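Local atomic coordinates of pectate lyase (Cellvibrio cellulosa, PDB entry 1GXM), a protein that cleaves polygalacturonate, the backbone of pectin, by anti-beta-elimination, the chain described being the catalytic module of a longer family 10 polysaccharide lyase. Residues 205-210 against 310-315; 215-220 against 277-282; 265-270 against 299-304; 291-296 against 305-310. One frame throughout, in Å; residues are numbered along the deposited sequence.

Interaction 1 of 4, residues 205-210 against 310-315; sequences KARAYE and TGYSWG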
loop_
_atom_site.group_PDB
_atom_site.type_symbol
_atom_site.label_atom_id
_atom_site.label_comp_id
_atom_site.label_asym_id
_atom_site.label_seq_id
_atom_site.Cartn_x
_atom_site.Cartn_y
_atom_site.Cartn_z
ATOM N N LYS A 205 8.590 8.186 11.451
ATOM C CA LYS A 205 9.703 7.370 10.992
ATOM C C LYS A 205 9.313 5.894 11.066
ATOM O O LYS A 205 8.355 5.509 11.733
ATOM C CB LYS A 205 10.934 7.541 11.887
ATOM C CG LYS A 205 11.384 8.960 12.173
ATOM C CD LYS A 205 12.632 8.990 13.077
ATOM C CE LYS A 205 12.951 10.365 13.655
ATOM N NZ LYS A 205 13.498 11.302 12.656
ATOM N N ALA A 206 10.086 5.066 10.376
ATOM C CA ALA A 206 9.976 3.624 10.498
ATOM C C ALA A 206 11.349 3.099 10.888
ATOM O O ALA A 206 11.814 3.380 11.998
ATOM C CB ALA A 206 9.395 2.975 9.257
ATOM N N ARG A 207 12.015 2.397 9.978
ATOM C CA ARG A 207 13.375 1.961 10.224
ATOM C C ARG A 207 14.298 3.165 10.236
ATOM O O ARG A 207 13.883 4.284 9.963
ATOM C CB ARG A 207 13.782 0.894 9.220
ATOM C CG ARG A 207 12.954 -0.350 9.406
ATOM C CD ARG A 207 13.144 -1.407 8.377
ATOM N NE ARG A 207 12.595 -0.987 7.107
ATOM C CZ ARG A 207 12.487 -1.765 6.041
ATOM N NH1 ARG A 207 12.893 -3.024 6.103
ATOM N NH2 ARG A 207 11.981 -1.290 4.915
ATOM N N ALA A 208 15.550 2.941 10.584
ATOM C CA ALA A 208 16.451 4.061 10.832
ATOM C C ALA A 208 16.554 5.009 9.648
ATOM O O ALA A 208 16.675 6.214 9.822
ATOM C CB ALA A 208 17.822 3.566 11.201
ATOM N N TYR A 209 16.501 4.438 8.456
ATOM C CA TYR A 209 16.742 5.177 7.222
ATOM C C TYR A 209 15.440 5.583 6.560
ATOM O O TYR A 209 15.447 6.018 5.416
ATOM C CB TYR A 209 17.618 4.329 6.262
ATOM C CG TYR A 209 17.182 2.891 6.228
ATOM C CD1 TYR A 209 16.159 2.456 5.393
ATOM C CD2 TYR A 209 17.771 1.952 7.088
ATOM C CE1 TYR A 209 15.726 1.124 5.417
ATOM C CE2 TYR A 209 17.334 0.647 7.113
ATOM C CZ TYR A 209 16.309 0.241 6.291
ATOM O OH TYR A 209 15.896 -1.075 6.307
ATOM N N GLU A 210 14.323 5.448 7.277
ATOM C CA GLU A 210 12.988 5.769 6.784
ATOM C C GLU A 210 12.416 6.900 7.619
ATOM O O GLU A 210 11.827 6.679 8.649
ATOM C CB GLU A 210 12.108 4.531 6.833
ATOM C CG GLU A 210 12.603 3.503 5.836
ATOM C CD GLU A 210 11.938 2.165 5.920
ATOM O OE1 GLU A 210 11.502 1.749 7.006
ATOM O OE2 GLU A 210 11.854 1.502 4.874
ATOM N N THR A 310 23.318 0.809 -2.108
ATOM C CA THR A 310 23.116 -0.342 -2.988
ATOM C C THR A 310 21.964 -1.237 -2.507
ATOM O O THR A 310 21.344 -1.934 -3.303
ATOM C CB THR A 310 24.389 -1.198 -3.103
ATOM O OG1 THR A 310 24.792 -1.626 -1.793
ATOM C CG2 THR A 310 25.533 -0.400 -3.653
ATOM N N GLY A 311 21.659 -1.209 -1.211
ATOM C CA GLY A 311 20.728 -2.151 -0.619
ATOM C C GLY A 311 19.295 -1.688 -0.515
ATOM O O GLY A 311 18.429 -2.433 -0.138
ATOM N N TYR A 312 19.054 -0.433 -0.852
ATOM C CA TYR A 312 17.725 0.159 -0.745
ATOM C C TYR A 312 17.571 1.119 -1.904
ATOM O O TYR A 312 18.539 1.787 -2.280
ATOM C CB TYR A 312 17.651 0.918 0.575
ATOM C CG TYR A 312 16.303 1.353 1.074
ATOM C CD1 TYR A 312 15.442 0.464 1.680
ATOM C CD2 TYR A 312 15.911 2.683 1.007
ATOM C CE1 TYR A 312 14.235 0.889 2.178
ATOM C CE2 TYR A 312 14.703 3.103 1.489
ATOM C CZ TYR A 312 13.878 2.213 2.110
ATOM O OH TYR A 312 12.657 2.610 2.600
ATOM N N SER A 313 16.381 1.173 -2.494
ATOM C CA SER A 313 16.137 2.074 -3.613
ATOM C C SER A 313 15.715 3.432 -3.100
ATOM O O SER A 313 14.750 3.547 -2.349
ATOM C CB SER A 313 15.031 1.563 -4.515
ATOM O OG SER A 313 15.437 0.392 -5.141
ATOM N N TRP A 314 16.390 4.473 -3.534
ATOM C CA TRP A 314 16.159 5.834 -3.047
ATOM C C TRP A 314 15.354 6.689 -4.012
ATOM O O TRP A 314 15.088 7.842 -3.736
ATOM C CB TRP A 314 17.501 6.498 -2.723
ATOM C CG TRP A 314 18.135 5.800 -1.584
ATOM C CD1 TRP A 314 18.998 4.748 -1.644
ATOM C CD2 TRP A 314 17.832 5.989 -0.203
ATOM N NE1 TRP A 314 19.295 4.312 -0.380
ATOM C CE2 TRP A 314 18.589 5.057 0.523
ATOM C CE3 TRP A 314 17.032 6.883 0.500
ATOM C CZ2 TRP A 314 18.567 4.985 1.889
ATOM C CZ3 TRP A 314 17.012 6.803 1.870
ATOM C CH2 TRP A 314 17.753 5.850 2.549
ATOM N N GLY A 315 14.962 6.104 -5.139
ATOM C CA GLY A 315 14.191 6.791 -6.139
ATOM C C GLY A 315 13.706 5.781 -7.135
ATOM O O GLY A 315 14.085 4.620 -7.100
#
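Y209 and Y312 meet where a type I beta turn, R207 to E210, faces the loop that leaves helix 306-311; the backbones stay well apart, their closest CA atoms, those of Y209 and Y312, lying 9.5 Å from each other. Side chains make most of the junction, which is largely buried within the pectic acid lyase domain. The turn is closed by E210 N bonding to R207 O. The two tyrosines form a T-shaped (edge-to-face) pair with ring planes 68° apart: the edge of Y209 points at one face of Y312, and Y209 CE1 lies 3.6 Å from Y312 CE1, over the rim rather than the ring centre. A chi1 of -166° swings the Y312 ring away from its backbone N and across to the turn. There its hydroxyl donates to E210 OE2, with OH to OE2 2.7 Å, on the anti lone pair. The same carboxylate is gripped side-on by R207 in a salt bridge, NE to E210 OE1 at 2.9 Å and NH2 to E210 OE2 at 2.8 Å, so each oxygen has two donors, R207 N being the second on OE1. The four donors probably fix the rotation of the carboxylate. Beside this pair, the indole of W314, whose NE1 bonds to R308 O, brings CH2 to 3.7 Å from Y209 O and 4.0 Å from Y209 CB.

Interaction 2 of 4, residues 215-220 against 277-282; sequences SGSESV and WYRFYD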
loop_
_atom_site.group_PDB
_atom_site.type_symbol
_atom_site.label_atom_id
_atom_site.label_comp_id
_atom_site.label_asym_id
_atom_site.label_seq_id
_atom_site.Cartn_x
_atom_site.Cartn_y
_atom_site.Cartn_z
ATOM N N SER A 215 6.208 10.324 0.753
ATOM C CA SER A 215 6.660 9.098 0.117
ATOM C C SER A 215 6.328 9.100 -1.355
ATOM O O SER A 215 5.171 9.025 -1.749
ATOM C CB SER A 215 5.998 7.880 0.741
ATOM O OG SER A 215 6.431 6.686 0.097
ATOM N N GLY A 216 7.359 9.145 -2.181
ATOM C CA GLY A 216 7.171 9.021 -3.605
ATOM C C GLY A 216 6.709 7.636 -3.994
ATOM O O GLY A 216 5.992 7.478 -4.965
ATOM N N SER A 217 7.133 6.625 -3.246
ATOM C CA SER A 217 6.819 5.238 -3.565
ATOM C C SER A 217 5.429 4.830 -3.123
ATOM O O SER A 217 4.707 4.205 -3.869
ATOM C CB SER A 217 7.843 4.320 -2.914
ATOM O OG SER A 217 8.017 4.676 -1.558
ATOM N N GLU A 218 5.043 5.175 -1.911
ATOM C CA GLU A 218 3.802 4.636 -1.347
ATOM C C GLU A 218 2.594 5.476 -1.663
ATOM O O GLU A 218 1.473 4.995 -1.563
ATOM C CB GLU A 218 3.908 4.440 0.173
ATOM C CG GLU A 218 5.116 3.642 0.615
ATOM C CD GLU A 218 5.187 2.236 0.063
ATOM O OE1 GLU A 218 4.230 1.742 -0.551
ATOM O OE2 GLU A 218 6.224 1.611 0.293
ATOM N N SER A 219 2.800 6.722 -2.050
ATOM C CA SER A 219 1.664 7.590 -2.276
ATOM C C SER A 219 0.896 7.201 -3.530
ATOM O O SER A 219 -0.271 7.498 -3.630
ATOM C CB SER A 219 2.103 9.031 -2.313
ATOM O OG SER A 219 2.503 9.437 -1.025
ATOM N N VAL A 220 1.529 6.481 -4.452
ATOM C CA VAL A 220 0.864 5.987 -5.658
ATOM C C VAL A 220 -0.306 5.088 -5.287
ATOM O O VAL A 220 -1.437 5.283 -5.729
ATOM C CB VAL A 220 1.840 5.189 -6.524
ATOM C CG1 VAL A 220 1.132 4.555 -7.713
ATOM C CG2 VAL A 220 2.999 6.072 -6.970
ATOM N N TRP A 277 11.388 10.109 -9.591
ATOM C CA TRP A 277 10.835 10.510 -8.311
ATOM C C TRP A 277 11.727 9.992 -7.215
ATOM O O TRP A 277 12.305 8.916 -7.314
ATOM C CB TRP A 277 9.405 9.965 -8.129
ATOM C CG TRP A 277 8.430 10.677 -8.996
ATOM C CD1 TRP A 277 7.645 11.727 -8.647
ATOM C CD2 TRP A 277 8.191 10.440 -10.395
ATOM N NE1 TRP A 277 6.915 12.152 -9.729
ATOM C CE2 TRP A 277 7.221 11.368 -10.809
ATOM C CE3 TRP A 277 8.654 9.506 -11.320
ATOM C CZ2 TRP A 277 6.737 11.415 -12.099
ATOM C CZ3 TRP A 277 8.157 9.545 -12.600
ATOM C CH2 TRP A 277 7.209 10.495 -12.979
ATOM N N TYR A 278 11.847 10.778 -6.157
ATOM C CA TYR A 278 12.526 10.328 -4.970
ATOM C C TYR A 278 11.619 9.463 -4.113
ATOM O O TYR A 278 10.398 9.616 -4.103
ATOM C CB TYR A 278 13.013 11.506 -4.147
ATOM C CG TYR A 278 14.112 12.284 -4.821
ATOM C CD1 TYR A 278 13.829 13.317 -5.697
ATOM C CD2 TYR A 278 15.437 11.976 -4.590
ATOM C CE1 TYR A 278 14.849 14.019 -6.313
ATOM C CE2 TYR A 278 16.458 12.664 -5.211
ATOM C CZ TYR A 278 16.158 13.687 -6.057
ATOM O OH TYR A 278 17.189 14.365 -6.662
ATOM N N ARG A 279 12.227 8.563 -3.364
ATOM C CA ARG A 279 11.479 7.801 -2.386
ATOM C C ARG A 279 11.012 8.660 -1.213
ATOM O O ARG A 279 9.926 8.419 -0.668
ATOM C CB ARG A 279 12.318 6.647 -1.893
ATOM C CG ARG A 279 11.579 5.652 -1.051
ATOM C CD ARG A 279 12.247 4.351 -1.077
ATOM N NE ARG A 279 11.520 3.320 -0.369
ATOM C CZ ARG A 279 11.849 2.058 -0.419
ATOM N NH1 ARG A 279 12.891 1.689 -1.122
ATOM N NH2 ARG A 279 11.145 1.165 0.246
ATOM N N PHE A 280 11.834 9.630 -0.841
ATOM C CA PHE A 280 11.575 10.501 0.299
ATOM C C PHE A 280 11.721 11.945 -0.109
ATOM O O PHE A 280 12.744 12.327 -0.663
ATOM C CB PHE A 280 12.568 10.224 1.415
ATOM C CG PHE A 280 12.616 8.790 1.844
ATOM C CD1 PHE A 280 11.666 8.275 2.711
ATOM C CD2 PHE A 280 13.609 7.956 1.378
ATOM C CE1 PHE A 280 11.707 6.958 3.070
ATOM C CE2 PHE A 280 13.652 6.642 1.739
ATOM C CZ PHE A 280 12.709 6.142 2.611
ATOM N N TYR A 281 10.714 12.742 0.206
ATOM C CA TYR A 281 10.765 14.179 0.028
ATOM C C TYR A 281 10.577 14.868 1.359
ATOM O O TYR A 281 9.760 14.466 2.179
ATOM C CB TYR A 281 9.637 14.665 -0.860
ATOM C CG TYR A 281 9.769 14.256 -2.284
ATOM C CD1 TYR A 281 9.322 13.030 -2.709
ATOM C CD2 TYR A 281 10.369 15.098 -3.202
ATOM C CE1 TYR A 281 9.425 12.660 -4.024
ATOM C CE2 TYR A 281 10.497 14.733 -4.513
ATOM C CZ TYR A 281 10.017 13.517 -4.937
ATOM O OH TYR A 281 10.126 13.114 -6.252
ATOM N N ASP A 282 11.294 15.955 1.552
ATOM C CA ASP A 282 11.121 16.735 2.759
ATOM C C ASP A 282 9.696 17.283 2.829
ATOM O O ASP A 282 9.188 17.841 1.852
ATOM C CB ASP A 282 12.138 17.861 2.800
ATOM C CG ASP A 282 12.047 18.667 4.048
ATOM O OD1 ASP A 282 11.244 19.636 4.101
ATOM O OD2 ASP A 282 12.721 18.373 5.025
HETATM O O HOH W 1 8.880 6.660 1.297
HETATM O O HOH W 2 8.465 2.892 0.369
#
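R279 and G216 meet beside a short antiparallel bridge, S215 with F280 as a non-hydrogen-bonded pair, in the two-stranded sheet 214-215/280-281 just ahead of helix 219-226. G216 N donates to R279 O at 3.1 Å, and G216 CA sits 3.3 Å from Y278 O in a CA-H...O contact. The side chain of R279 leaves CB with CG anti to the backbone N (chi1 -170°) and runs out extended. CG touches S217 OG at 3.7 Å and also lies over one face of the F280 ring; NE then donates to a water at 3.2 Å. That water gives a proton to E218 OE2 and also bonds to S217 OG, linking the arginine to the glutamate without direct contact between their charges. At the far end NH1 bonds to S313 O, and the guanidinium makes a cation-pi contact with Y312, joining this segment to the loop after helix 306-311. S215 OG accepts from E218 N, an ST motif at the approach to the helix. A second water bridges the segments, 2.7 Å from S215 OG and donating to R279 O at 2.8 Å.

Interaction 3 of 4, residues 265-270 against 299-304; sequences TNPIVP and YDITQM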
loop_
_atom_site.group_PDB
_atom_site.type_symbol
_atom_site.label_atom_id
_atom_site.label_comp_id
_atom_site.label_asym_id
_atom_site.label_seq_id
_atom_site.Cartn_x
_atom_site.Cartn_y
_atom_site.Cartn_z
ATOM N N THR A 265 28.164 3.812 -7.015
ATOM C CA THR A 265 28.624 5.170 -6.809
ATOM C C THR A 265 27.480 6.157 -6.818
ATOM O O THR A 265 27.384 6.971 -5.920
ATOM C CB THR A 265 29.729 5.597 -7.795
ATOM O OG1 THR A 265 29.224 5.595 -9.120
ATOM C CG2 THR A 265 30.898 4.589 -7.841
ATOM N N ASN A 266 26.613 6.100 -7.825
ATOM C CA ASN A 266 25.461 6.999 -7.865
ATOM C C ASN A 266 24.427 6.476 -8.845
ATOM O O ASN A 266 24.645 6.506 -10.048
ATOM C CB ASN A 266 25.868 8.413 -8.258
ATOM C CG ASN A 266 24.749 9.409 -8.065
ATOM O OD1 ASN A 266 23.590 9.023 -7.936
ATOM N ND2 ASN A 266 25.073 10.692 -8.063
ATOM N N PRO A 267 23.280 6.022 -8.347
ATOM C CA PRO A 267 22.225 5.492 -9.216
ATOM C C PRO A 267 21.374 6.555 -9.863
ATOM O O PRO A 267 20.521 6.216 -10.685
ATOM C CB PRO A 267 21.378 4.680 -8.251
ATOM C CG PRO A 267 21.489 5.415 -6.963
ATOM C CD PRO A 267 22.873 5.994 -6.930
ATOM N N ILE A 268 21.567 7.812 -9.506
ATOM C CA ILE A 268 20.754 8.879 -10.073
ATOM C C ILE A 268 21.519 9.421 -11.248
ATOM O O ILE A 268 22.525 10.124 -11.097
ATOM C CB ILE A 268 20.468 9.963 -9.038
ATOM C CG1 ILE A 268 19.674 9.352 -7.869
ATOM C CG2 ILE A 268 19.689 11.127 -9.695
ATOM C CD1 ILE A 268 19.552 10.253 -6.659
ATOM N N VAL A 269 21.060 9.041 -12.424
ATOM C CA VAL A 269 21.834 9.290 -13.633
ATOM C C VAL A 269 21.014 9.987 -14.693
ATOM O O VAL A 269 19.810 9.842 -14.740
ATOM C CB VAL A 269 22.418 7.982 -14.199
ATOM C CG1 VAL A 269 23.334 7.349 -13.177
ATOM C CG2 VAL A 269 21.337 7.028 -14.641
ATOM N N PRO A 270 21.648 10.776 -15.539
ATOM C CA PRO A 270 20.931 11.413 -16.631
ATOM C C PRO A 270 20.282 10.424 -17.580
ATOM O O PRO A 270 20.820 9.357 -17.899
ATOM C CB PRO A 270 22.022 12.186 -17.360
ATOM C CG PRO A 270 23.075 12.378 -16.397
ATOM C CD PRO A 270 23.068 11.179 -15.507
ATOM N N TYR A 299 21.412 15.264 1.439
ATOM C CA TYR A 299 20.892 15.595 0.126
ATOM C C TYR A 299 21.754 15.154 -1.043
ATOM O O TYR A 299 21.361 15.387 -2.183
ATOM C CB TYR A 299 20.579 17.084 0.057
ATOM C CG TYR A 299 19.499 17.454 1.024
ATOM C CD1 TYR A 299 18.171 17.222 0.733
ATOM C CD2 TYR A 299 19.807 17.986 2.270
ATOM C CE1 TYR A 299 17.180 17.528 1.611
ATOM C CE2 TYR A 299 18.803 18.300 3.167
ATOM C CZ TYR A 299 17.486 18.059 2.835
ATOM O OH TYR A 299 16.470 18.368 3.689
ATOM N N ASP A 300 22.869 14.496 -0.764
ATOM C CA ASP A 300 23.778 13.992 -1.782
ATOM C C ASP A 300 23.948 12.501 -1.530
ATOM O O ASP A 300 24.497 12.079 -0.532
ATOM C CB ASP A 300 25.096 14.753 -1.679
ATOM C CG ASP A 300 26.129 14.302 -2.656
ATOM O OD1 ASP A 300 25.962 13.244 -3.305
ATOM O OD2 ASP A 300 27.181 14.977 -2.823
ATOM N N ILE A 301 23.465 11.693 -2.463
ATOM C CA ILE A 301 23.425 10.260 -2.237
ATOM C C ILE A 301 24.824 9.638 -2.145
ATOM O O ILE A 301 24.998 8.541 -1.604
ATOM C CB ILE A 301 22.571 9.574 -3.313
ATOM C CG1 ILE A 301 22.094 8.217 -2.816
ATOM C CG2 ILE A 301 23.332 9.473 -4.660
ATOM C CD1 ILE A 301 21.198 7.504 -3.795
ATOM N N THR A 302 25.826 10.349 -2.643
ATOM C CA THR A 302 27.200 9.857 -2.585
ATOM C C THR A 302 27.772 9.919 -1.173
ATOM O O THR A 302 28.784 9.292 -0.906
ATOM C CB THR A 302 28.116 10.615 -3.590
ATOM O OG1 THR A 302 28.253 11.978 -3.193
ATOM C CG2 THR A 302 27.501 10.670 -4.974
ATOM N N GLN A 303 27.094 10.632 -0.278
ATOM C CA GLN A 303 27.458 10.699 1.144
ATOM C C GLN A 303 26.975 9.482 1.934
ATOM O O GLN A 303 27.327 9.309 3.102
ATOM C CB GLN A 303 26.865 11.959 1.801
ATOM C CG GLN A 303 27.242 13.358 1.428
ATOM C CD GLN A 303 26.414 14.348 2.268
ATOM O OE1 GLN A 303 25.407 14.915 1.792
ATOM N NE2 GLN A 303 26.794 14.502 3.530
ATOM N N MET A 304 26.124 8.670 1.318
ATOM C CA MET A 304 25.533 7.524 1.981
ATOM C C MET A 304 26.505 6.370 2.096
ATOM O O MET A 304 27.376 6.209 1.247
ATOM C CB MET A 304 24.341 7.042 1.139
ATOM C CG MET A 304 23.432 6.061 1.846
ATOM S SD MET A 304 22.104 5.555 0.758
ATOM C CE MET A 304 21.205 7.056 0.678
#
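I301 points its two branches at different neighbours across the contact. With chi1 at -159°, CG1 trails opposite the backbone N and carries CD1 to the ring of P267, and the two side chains meet tip to tip, I301 CD1 lying 3.8 Å from P267 CG. I268 CD1 comes up to the same methyl, more loosely, at 4.3 Å. The other branch, CG2, is directed at N266, whose side chain passes it at a slant; I301 CG2 lies 3.3 Å from N266 OD1, a close methyl-oxygen contact. That oxygen is turned back to its own chain, where it accepts from I268 N at 2.8 Å, an Asx turn that fixes the amide ahead of strand 268-271. T302 adds its methyl at the margin, CG2 being 3.9 Å from N266 ND2 and near T265 O. Its polar atoms turn to D300 instead: T302 N donates to D300 OD1, a second Asx turn at the start of the 3-10 segment 301-303, and T302 OG1 adds a bond to the same oxygen from the same face. Y258 packs on P267 and I268, and F290 on I268 and I301, placing the contact between the sheet 256-258/268-271 and the loop before helix 306-311. No hydrogen bond crosses: N266 OD1 and D300 OD1 bond within their own segments, so van der Waals packing, mostly of methyls, joins the two.

Interaction 4 of 4, residues 291-296 against 305-310; sequences SDRDGS and SLERRT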
loop_
_atom_site.group_PDB
_atom_site.type_symbol
_atom_site.label_atom_id
_atom_site.label_comp_id
_atom_site.label_asym_id
_atom_site.label_seq_id
_atom_site.Cartn_x
_atom_site.Cartn_y
_atom_site.Cartn_z
ATOM N N SER A 291 18.827 9.053 3.572
ATOM C CA SER A 291 19.124 8.733 4.955
ATOM C C SER A 291 20.113 7.574 4.995
ATOM O O SER A 291 20.693 7.191 3.976
ATOM C CB SER A 291 17.831 8.490 5.729
ATOM O OG SER A 291 18.097 8.292 7.099
ATOM N N ASP A 292 20.331 7.028 6.173
ATOM C CA ASP A 292 21.317 5.990 6.327
ATOM C C ASP A 292 21.034 5.297 7.636
ATOM O O ASP A 292 20.092 5.647 8.325
ATOM C CB ASP A 292 22.703 6.627 6.318
ATOM C CG ASP A 292 23.780 5.735 5.745
ATOM O OD1 ASP A 292 23.647 4.492 5.794
ATOM O OD2 ASP A 292 24.808 6.258 5.265
ATOM N N ARG A 293 21.865 4.324 7.988
ATOM C CA ARG A 293 21.596 3.531 9.178
ATOM C C ARG A 293 21.702 4.321 10.456
ATOM O O ARG A 293 21.122 3.906 11.455
ATOM C CB ARG A 293 22.486 2.300 9.201
ATOM C CG ARG A 293 22.069 1.329 8.109
ATOM C CD ARG A 293 22.427 -0.076 8.389
ATOM N NE ARG A 293 22.075 -1.020 7.336
ATOM C CZ ARG A 293 20.982 -1.773 7.313
ATOM N NH1 ARG A 293 20.054 -1.695 8.266
ATOM N NH2 ARG A 293 20.807 -2.622 6.315
ATOM N N ASP A 294 22.379 5.471 10.416
ATOM C CA ASP A 294 22.448 6.355 11.578
ATOM C C ASP A 294 21.232 7.262 11.721
ATOM O O ASP A 294 21.164 8.042 12.644
ATOM C CB ASP A 294 23.718 7.186 11.577
ATOM C CG ASP A 294 23.821 8.129 10.406
ATOM O OD1 ASP A 294 23.008 8.076 9.446
ATOM O OD2 ASP A 294 24.716 8.988 10.381
ATOM N N GLY A 295 20.283 7.175 10.806
ATOM C CA GLY A 295 19.107 8.001 10.839
ATOM C C GLY A 295 19.339 9.435 10.426
ATOM O O GLY A 295 18.473 10.254 10.635
ATOM N N SER A 296 20.491 9.739 9.835
ATOM C CA SER A 296 20.794 11.084 9.367
ATOM C C SER A 296 19.989 11.415 8.122
ATOM O O SER A 296 19.388 10.548 7.502
ATOM C CB SER A 296 22.277 11.208 9.082
ATOM O OG SER A 296 22.674 10.317 8.056
ATOM N N SER A 305 26.330 5.528 3.103
ATOM C CA SER A 305 27.059 4.274 3.170
ATOM C C SER A 305 26.809 3.458 1.914
ATOM O O SER A 305 25.723 3.458 1.346
ATOM C CB SER A 305 26.661 3.455 4.385
ATOM O OG SER A 305 25.324 3.026 4.333
ATOM N N LEU A 306 27.838 2.755 1.478
ATOM C CA LEU A 306 27.738 1.918 0.306
ATOM C C LEU A 306 26.600 0.920 0.453
ATOM O O LEU A 306 25.813 0.685 -0.461
ATOM C CB LEU A 306 29.057 1.183 0.135
ATOM C CG LEU A 306 29.129 0.301 -1.077
ATOM C CD1 LEU A 306 29.053 1.115 -2.365
ATOM C CD2 LEU A 306 30.439 -0.445 -1.034
ATOM N N GLU A 307 26.493 0.319 1.628
ATOM C CA GLU A 307 25.502 -0.711 1.841
ATOM C C GLU A 307 24.066 -0.176 1.691
ATOM O O GLU A 307 23.209 -0.863 1.163
ATOM C CB GLU A 307 25.682 -1.391 3.202
ATOM C CG GLU A 307 24.756 -2.581 3.406
ATOM C CD GLU A 307 23.379 -2.214 3.957
ATOM O OE1 GLU A 307 23.237 -1.130 4.551
ATOM O OE2 GLU A 307 22.460 -3.051 3.822
ATOM N N ARG A 308 23.803 1.015 2.204
ATOM C CA ARG A 308 22.451 1.560 2.081
ATOM C C ARG A 308 22.182 2.083 0.674
ATOM O O ARG A 308 21.057 2.061 0.232
ATOM C CB ARG A 308 22.159 2.646 3.115
ATOM C CG ARG A 308 21.829 2.108 4.510
ATOM C CD ARG A 308 20.524 1.372 4.594
ATOM N NE ARG A 308 20.629 0.011 4.087
ATOM C CZ ARG A 308 19.618 -0.766 3.775
ATOM N NH1 ARG A 308 18.378 -0.327 3.876
ATOM N NH2 ARG A 308 19.830 -1.976 3.316
ATOM N N ARG A 309 23.197 2.572 -0.022
ATOM C CA ARG A 309 22.968 3.088 -1.365
ATOM C C ARG A 309 22.671 1.951 -2.322
ATOM O O ARG A 309 21.855 2.089 -3.223
ATOM C CB ARG A 309 24.160 3.901 -1.840
ATOM C CG ARG A 309 23.904 4.591 -3.184
ATOM C CD ARG A 309 24.950 5.606 -3.601
ATOM N NE ARG A 309 26.272 5.005 -3.507
ATOM C CZ ARG A 309 27.167 5.250 -2.563
ATOM N NH1 ARG A 309 26.966 6.169 -1.639
ATOM N NH2 ARG A 309 28.288 4.570 -2.557
ATOM N N THR A 310 23.318 0.809 -2.108
ATOM C CA THR A 310 23.116 -0.342 -2.988
ATOM C C THR A 310 21.964 -1.237 -2.507
ATOM O O THR A 310 21.344 -1.934 -3.303
ATOM C CB THR A 310 24.389 -1.198 -3.103
ATOM O OG1 THR A 310 24.792 -1.626 -1.793
ATOM C CG2 THR A 310 25.533 -0.400 -3.653
#
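D292 meets S305 at the N-terminus of helix 306-311, where S305 is the N-cap residue, and the type I turn D292 to G295 lies against this helix start at the surface. Hydrogen bonds make the first group. The carboxylate of D292 takes both donors of the serine, S305 OG to D292 OD1 at 2.7 Å on the syn lone pair and S305 N to D292 OD2 at 2.7 Å, nearly straight at 170°. R293 N also donates to D292 OD1 from the anti side. S305 OG in turn accepts from R308 N at 3.3 Å, the capping bond, so D292 is a second shell that positions the cap; its negative charge next to the helix N-terminus is probably favourable. Salt bridges form the second group. E307 is held by two arginines, each gripping side-on with NE on OE1 and NH2 on OE2, and they come from opposite faces of the carboxylate. Across the contact the bonds are R293 NE to E307 OE1 and R293 NH2 to E307 OE2, both 3.0 Å; R308 NE to E307 OE1 is 2.9 Å. Packing is the third. The aliphatic part of R308, bent at chi2 and chi3, passes D292 and R293, with R308 CG 3.3 Å from D292 OD1. Y209 makes a cation-pi contact with R308. The two guanidinium planes, inclined at 44° to each other, gather round the shared anion, with R293 NH2 over one face of the R308 group and 3.2 Å from R308 NH2.

Overall arrangement
From the N terminus, the turn at 205-210 comes first and meets 310-315 last, so interaction 1 closes the longest loop, and the other three nest inside it. Interaction 2 opens at 215-220 and closes at 277-282, tying the approach to helix 219-226 to strands 274-278 and 280-281; W314 O of interaction 1 bonds to R279 N there. Interaction 3 joins the sheet 256-258/268-271 to the loop before helix 306-311; running from 265-270 to 299-304, it crosses interaction 2 and also interaction 4, which spans 291-296 to 305-310. Interactions 2 and 4 follow in series without touching. Helix 306-311 serves interactions 1 and 4, which share T310, while R309 NH1 ties it to I301 of interaction 3.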